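Side-chain contacts in ferrichrome ABC transporter substrate-binding protein (PDB 5FLY), which probably binds ferric hydroxamate siderophores such as ferrichrome and hands them to an ABC transporter for iron uptake: residues A[30-33]-A[34-37]; A[105-108]-A[109-112]. All coordinates share one frame; numbering follows the deposited sequence.

How the contacts relate
Both contacts are local turns at the ends of strands of the same parallel sheet, and each leads into a helix: contact 1 from strand 28-30 into helix 36-41, contact 2 from strand 103-106 toward helix 113-124. All the touching residues of contact 1 are buried, and its chemistry is apolar packing of small side chains about the Tyr35 ring, with two backbone hydrogen bonds and one water. Contact 2, at an outermost strand of the sheet, divides into a more exposed polar side with Asp107 and Lys110 and a buried aromatic side. Their centres are about 12 Å apart, and they meet where Tyr35 OH lies 3.1 Å from Phe106 CB. Thr34 and Tyr108 bring both turns to the ligand pocket.

Contact 1. Residues A[30-33]-A[34-37]; sequences VMAP and TYAG
Ala32 meets Tyr35 at the edge of its ring, the methyl lying near the ring plane with CB of Ala32 3.6 Å from CD2 of Tyr35. The neighbouring Thr34 sends its CG2 over the centre of one face of the same ring, 3.9 Å above the plane. With CG beside its own backbone N (chi1 -53°), the tyrosine ring is folded back along the turn to the Ala32 methyl. Val30 completes the apolar contact: its CG1, placed anti to the backbone N (chi1 -176°), lies 4.1 Å from CB of Ala36.

Two successive backbone hydrogen bonds hold these groups in position. Tyr35 N donates to Ala32 O at 3.1 Å, and Ala36 N donates to Pro33 O, also at 3.1 Å but with a C=O...N angle of only 111°, the donor well above the carbonyl plane. Water 1 extends the turn, accepting from Gly37 N at 2.9 Å and probably donating to Pro33 O at 2.8 Å, though it has other acceptors to serve.

At the pocket side, Thr34 touches the bound polyether while its OG1 is hydrogen-bonded to Tyr88 OH. The whole turn joins the end of strand 28-30 to the start of helix 36-41. Strand 46-50 packs against Pro33 and Ala36, strand 84-88 against Ala32, Pro33 and Tyr35, and helix 113-124 against Thr34 and Tyr35.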
loop_
_atom_site.group_PDB
_atom_site.type_symbol
_atom_site.label_atom_id
_atom_site.label_comp_id
_atom_site.label_asym_id
_atom_site.label_seq_id
_atom_site.Cartn_x
_atom_site.Cartn_y
_atom_site.Cartn_z
ATOM N N VAL A 30 4.246 -15.585 4.048
ATOM C CA VAL A 30 3.865 -14.434 3.237
ATOM C C VAL A 30 5.118 -13.771 2.656
ATOM O O VAL A 30 5.816 -13.029 3.351
ATOM C CB VAL A 30 3.046 -13.418 4.070
ATOM C CG1 VAL A 30 2.557 -12.273 3.198
ATOM C CG2 VAL A 30 1.877 -14.107 4.770
ATOM N N MET A 31 5.405 -14.068 1.391
ATOM C CA MET A 31 6.577 -13.505 0.714
ATOM C C MET A 31 6.309 -12.123 0.118
ATOM O O MET A 31 7.247 -11.374 -0.159
ATOM C CB MET A 31 7.061 -14.439 -0.389
ATOM C CG MET A 31 7.670 -15.726 0.117
ATOM S SD MET A 31 8.946 -15.472 1.388
ATOM C CE MET A 31 10.078 -14.380 0.549
ATOM N N ALA A 32 5.042 -11.802 -0.118
ATOM C CA ALA A 32 4.661 -10.501 -0.648
ATOM C C ALA A 32 4.264 -9.574 0.518
ATOM O O ALA A 32 3.206 -9.763 1.131
ATOM C CB ALA A 32 3.521 -10.646 -1.635
ATOM N N PRO A 33 5.101 -8.572 0.834
ATOM C CA PRO A 33 4.824 -7.781 2.039
ATOM C C PRO A 33 3.516 -6.997 1.993
ATOM O O PRO A 33 2.989 -6.654 3.047
ATOM C CB PRO A 33 6.025 -6.834 2.123
ATOM C CG PRO A 33 6.635 -6.820 0.760
ATOM C CD PRO A 33 6.378 -8.191 0.207
ATOM N N THR A 34 3.013 -6.711 0.798
ATOM C CA THR A 34 1.715 -6.073 0.649
ATOM C C THR A 34 0.622 -6.755 1.469
ATOM O O THR A 34 -0.235 -6.067 2.022
ATOM C CB THR A 34 1.313 -6.042 -0.840
ATOM O OG1 THR A 34 2.267 -5.222 -1.541
ATOM C CG2 THR A 34 -0.090 -5.504 -1.033
ATOM N N TYR A 35 0.669 -8.083 1.563
ATOM C CA TYR A 35 -0.403 -8.865 2.188
ATOM C C TYR A 35 -0.104 -9.232 3.645
ATOM O O TYR A 35 -0.956 -9.790 4.333
ATOM C CB TYR A 35 -0.676 -10.132 1.346
ATOM C CG TYR A 35 -0.926 -9.735 -0.082
ATOM C CD1 TYR A 35 -2.146 -9.180 -0.470
ATOM C CD2 TYR A 35 0.081 -9.835 -1.032
ATOM C CE1 TYR A 35 -2.360 -8.749 -1.755
ATOM C CE2 TYR A 35 -0.120 -9.420 -2.315
ATOM C CZ TYR A 35 -1.347 -8.865 -2.676
ATOM O OH TYR A 35 -1.568 -8.428 -3.954
ATOM N N ALA A 36 1.085 -8.892 4.125
ATOM C CA ALA A 36 1.495 -9.296 5.466
ATOM C C ALA A 36 0.694 -8.617 6.560
ATOM O O ALA A 36 0.212 -9.299 7.474
ATOM C CB ALA A 36 2.985 -9.032 5.652
ATOM N N GLY A 37 0.544 -7.294 6.491
ATOM C CA GLY A 37 -0.168 -6.572 7.534
ATOM C C GLY A 37 -1.609 -7.023 7.649
ATOM O O GLY A 37 -2.145 -7.157 8.753
HETATM O O HOH W 1 1.355 -5.133 4.794
#

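Contact 2. Residues A[105-108]-A[109-112]; sequences AFDY and AKYN. With 7PG (2,5,8,11,14,17,20,23-octaoxapentacosan-25-ol), chain P.
Asp107 grips the turn through both backbone and side chain. Its carbonyl O accepts from Lys110 N at 3.0 Å with a nearly straight N-H...O angle of 165°, while its carboxylate OD1 accepts a hydrogen bond from water 2 at 2.8 Å. That water in turn accepts from Ala109 N at 2.9 Å, linking the aspartate to the first amide after Tyr108. A second bond, from Tyr111 N to Tyr108 O at 3.2 Å, follows one residue on, giving the i to i+3 pattern of a short 3-10 turn.

Beside this polar frame the Lys110 chain, bent at chi2 (-64°), runs obliquely across the Asp107 carboxylate, with CE 3.8 Å from OD2. The contact is through methylene groups: NZ stays 5.1 Å from OD2, too far for a salt bridge, and any attraction between the charges is probably weak.

On the buried side, Phe106 turns its edge toward the face of Tyr111 in an offset edge-to-face pair, ring planes at 76° and centroids 5.7 Å apart. Tyr108 presents a ring face to the bound polyether, whose O6 lies over the middle of the Tyr108 ring, 3.7 Å above its plane; the Tyr108 OH is hydrogen-bonded to Asn174 O.

This turn leaves strand 103-106 for helix 113-124, whose N-cap is Asn112. That helix packs on Phe106, Tyr108 and Tyr111, while strand 5-12 touches Phe106, Lys110 and Tyr111.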
loop_
_atom_site.group_PDB
_atom_site.type_symbol
_atom_site.label_atom_id
_atom_site.label_comp_id
_atom_site.label_asym_id
_atom_site.label_seq_id
_atom_site.Cartn_x
_atom_site.Cartn_y
_atom_site.Cartn_z
ATOM N N ALA A 105 -0.143 -16.350 -6.001
ATOM C CA ALA A 105 0.724 -15.321 -6.533
ATOM C C ALA A 105 -0.141 -14.188 -7.071
ATOM O O ALA A 105 -0.582 -14.178 -8.223
ATOM C CB ALA A 105 1.615 -15.887 -7.593
ATOM N N PHE A 106 -0.409 -13.240 -6.190
ATOM C CA PHE A 106 -1.307 -12.147 -6.506
ATOM C C PHE A 106 -0.811 -11.243 -7.624
ATOM O O PHE A 106 0.343 -10.804 -7.632
ATOM C CB PHE A 106 -1.537 -11.285 -5.275
ATOM C CG PHE A 106 -2.542 -11.849 -4.306
ATOM C CD1 PHE A 106 -3.898 -11.661 -4.515
ATOM C CD2 PHE A 106 -2.126 -12.550 -3.187
ATOM C CE1 PHE A 106 -4.831 -12.191 -3.629
ATOM C CE2 PHE A 106 -3.040 -13.057 -2.292
ATOM C CZ PHE A 106 -4.399 -12.888 -2.523
ATOM N N ASP A 107 -1.730 -10.959 -8.539
ATOM C CA ASP A 107 -1.610 -9.840 -9.481
ATOM C C ASP A 107 -2.131 -8.637 -8.703
ATOM O O ASP A 107 -3.340 -8.388 -8.641
ATOM C CB ASP A 107 -2.408 -10.110 -10.771
ATOM C CG ASP A 107 -2.141 -9.096 -11.905
ATOM O OD1 ASP A 107 -1.602 -7.983 -11.738
ATOM O OD2 ASP A 107 -2.544 -9.435 -13.020
ATOM N N TYR A 108 -1.205 -7.951 -8.036
ATOM C CA TYR A 108 -1.531 -6.883 -7.092
ATOM C C TYR A 108 -2.620 -5.929 -7.600
ATOM O O TYR A 108 -3.603 -5.650 -6.900
ATOM C CB TYR A 108 -0.277 -6.075 -6.760
ATOM C CG TYR A 108 -0.625 -4.799 -6.043
ATOM C CD1 TYR A 108 -0.992 -4.833 -4.713
ATOM C CD2 TYR A 108 -0.643 -3.574 -6.709
ATOM C CE1 TYR A 108 -1.350 -3.692 -4.043
ATOM C CE2 TYR A 108 -1.009 -2.415 -6.050
ATOM C CZ TYR A 108 -1.359 -2.484 -4.713
ATOM O OH TYR A 108 -1.719 -1.352 -4.024
ATOM N N ALA A 109 -2.456 -5.449 -8.827
ATOM C CA ALA A 109 -3.311 -4.389 -9.347
ATOM C C ALA A 109 -4.774 -4.794 -9.566
ATOM O O ALA A 109 -5.618 -3.929 -9.804
ATOM C CB ALA A 109 -2.731 -3.847 -10.647
ATOM N N LYS A 110 -5.086 -6.084 -9.461
ATOM C CA LYS A 110 -6.463 -6.549 -9.660
ATOM C C LYS A 110 -7.384 -6.308 -8.460
ATOM O O LYS A 110 -8.597 -6.494 -8.574
ATOM C CB LYS A 110 -6.464 -8.039 -10.002
ATOM C CG LYS A 110 -5.826 -8.361 -11.327
ATOM C CD LYS A 110 -6.599 -7.738 -12.462
ATOM C CE LYS A 110 -5.983 -8.059 -13.806
ATOM N NZ LYS A 110 -6.814 -7.448 -14.881
ATOM N N TYR A 111 -6.815 -5.890 -7.332
ATOM C CA TYR A 111 -7.584 -5.628 -6.107
ATOM C C TYR A 111 -7.355 -4.205 -5.607
ATOM O O TYR A 111 -6.207 -3.803 -5.398
ATOM C CB TYR A 111 -7.189 -6.595 -4.979
ATOM C CG TYR A 111 -7.505 -8.051 -5.245
ATOM C CD1 TYR A 111 -6.631 -8.864 -5.955
ATOM C CD2 TYR A 111 -8.685 -8.613 -4.773
ATOM C CE1 TYR A 111 -6.935 -10.197 -6.191
ATOM C CE2 TYR A 111 -8.988 -9.944 -4.998
ATOM C CZ TYR A 111 -8.110 -10.729 -5.708
ATOM O OH TYR A 111 -8.419 -12.065 -5.915
ATOM N N ASN A 112 -8.429 -3.447 -5.388
ATOM C CA ASN A 112 -8.263 -2.198 -4.649
ATOM C C ASN A 112 -8.050 -2.577 -3.190
ATOM O O ASN A 112 -8.179 -3.743 -2.818
ATOM C CB ASN A 112 -9.439 -1.222 -4.849
ATOM C CG ASN A 112 -10.735 -1.661 -4.166
ATOM O OD1 ASN A 112 -10.753 -2.117 -3.026
ATOM N ND2 ASN A 112 -11.843 -1.489 -4.874
HETATM C C2 7PG P . 8.520 -1.071 -1.355
HETATM O O1 7PG P . 9.555 -0.141 -1.194
HETATM C C3 7PG P . 9.489 0.927 -2.095
HETATM C C4 7PG P . 10.475 0.709 -3.239
HETATM O O2 7PG P . 10.697 1.901 -3.944
HETATM C C5 7PG P . 9.538 2.535 -4.400
HETATM C C6 7PG P . 9.753 3.187 -5.762
HETATM O O3 7PG P . 8.570 3.103 -6.510
HETATM C C7 7PG P . 8.378 1.923 -7.240
HETATM C C8 7PG P . 6.925 1.862 -7.720
HETATM O O4 7PG P . 6.608 0.644 -8.346
HETATM C C9 7PG P . 6.793 -0.485 -7.549
HETATM C C10 7PG P . 5.872 -1.652 -7.915
HETATM O O5 7PG P . 5.621 -2.349 -6.721
HETATM C C11 7PG P . 4.573 -3.281 -6.713
HETATM C C12 7PG P . 4.107 -3.498 -5.270
HETATM O O6 7PG P . 2.761 -3.120 -5.124
HETATM C C13 7PG P . 2.499 -1.853 -4.586
HETATM C C14 7PG P . 2.873 -1.821 -3.108
HETATM O O7 7PG P . 1.868 -1.146 -2.408
HETATM C C15 7PG P . 1.701 -1.545 -1.074
HETATM O O HOH W 2 -0.071 -6.086 -10.422
#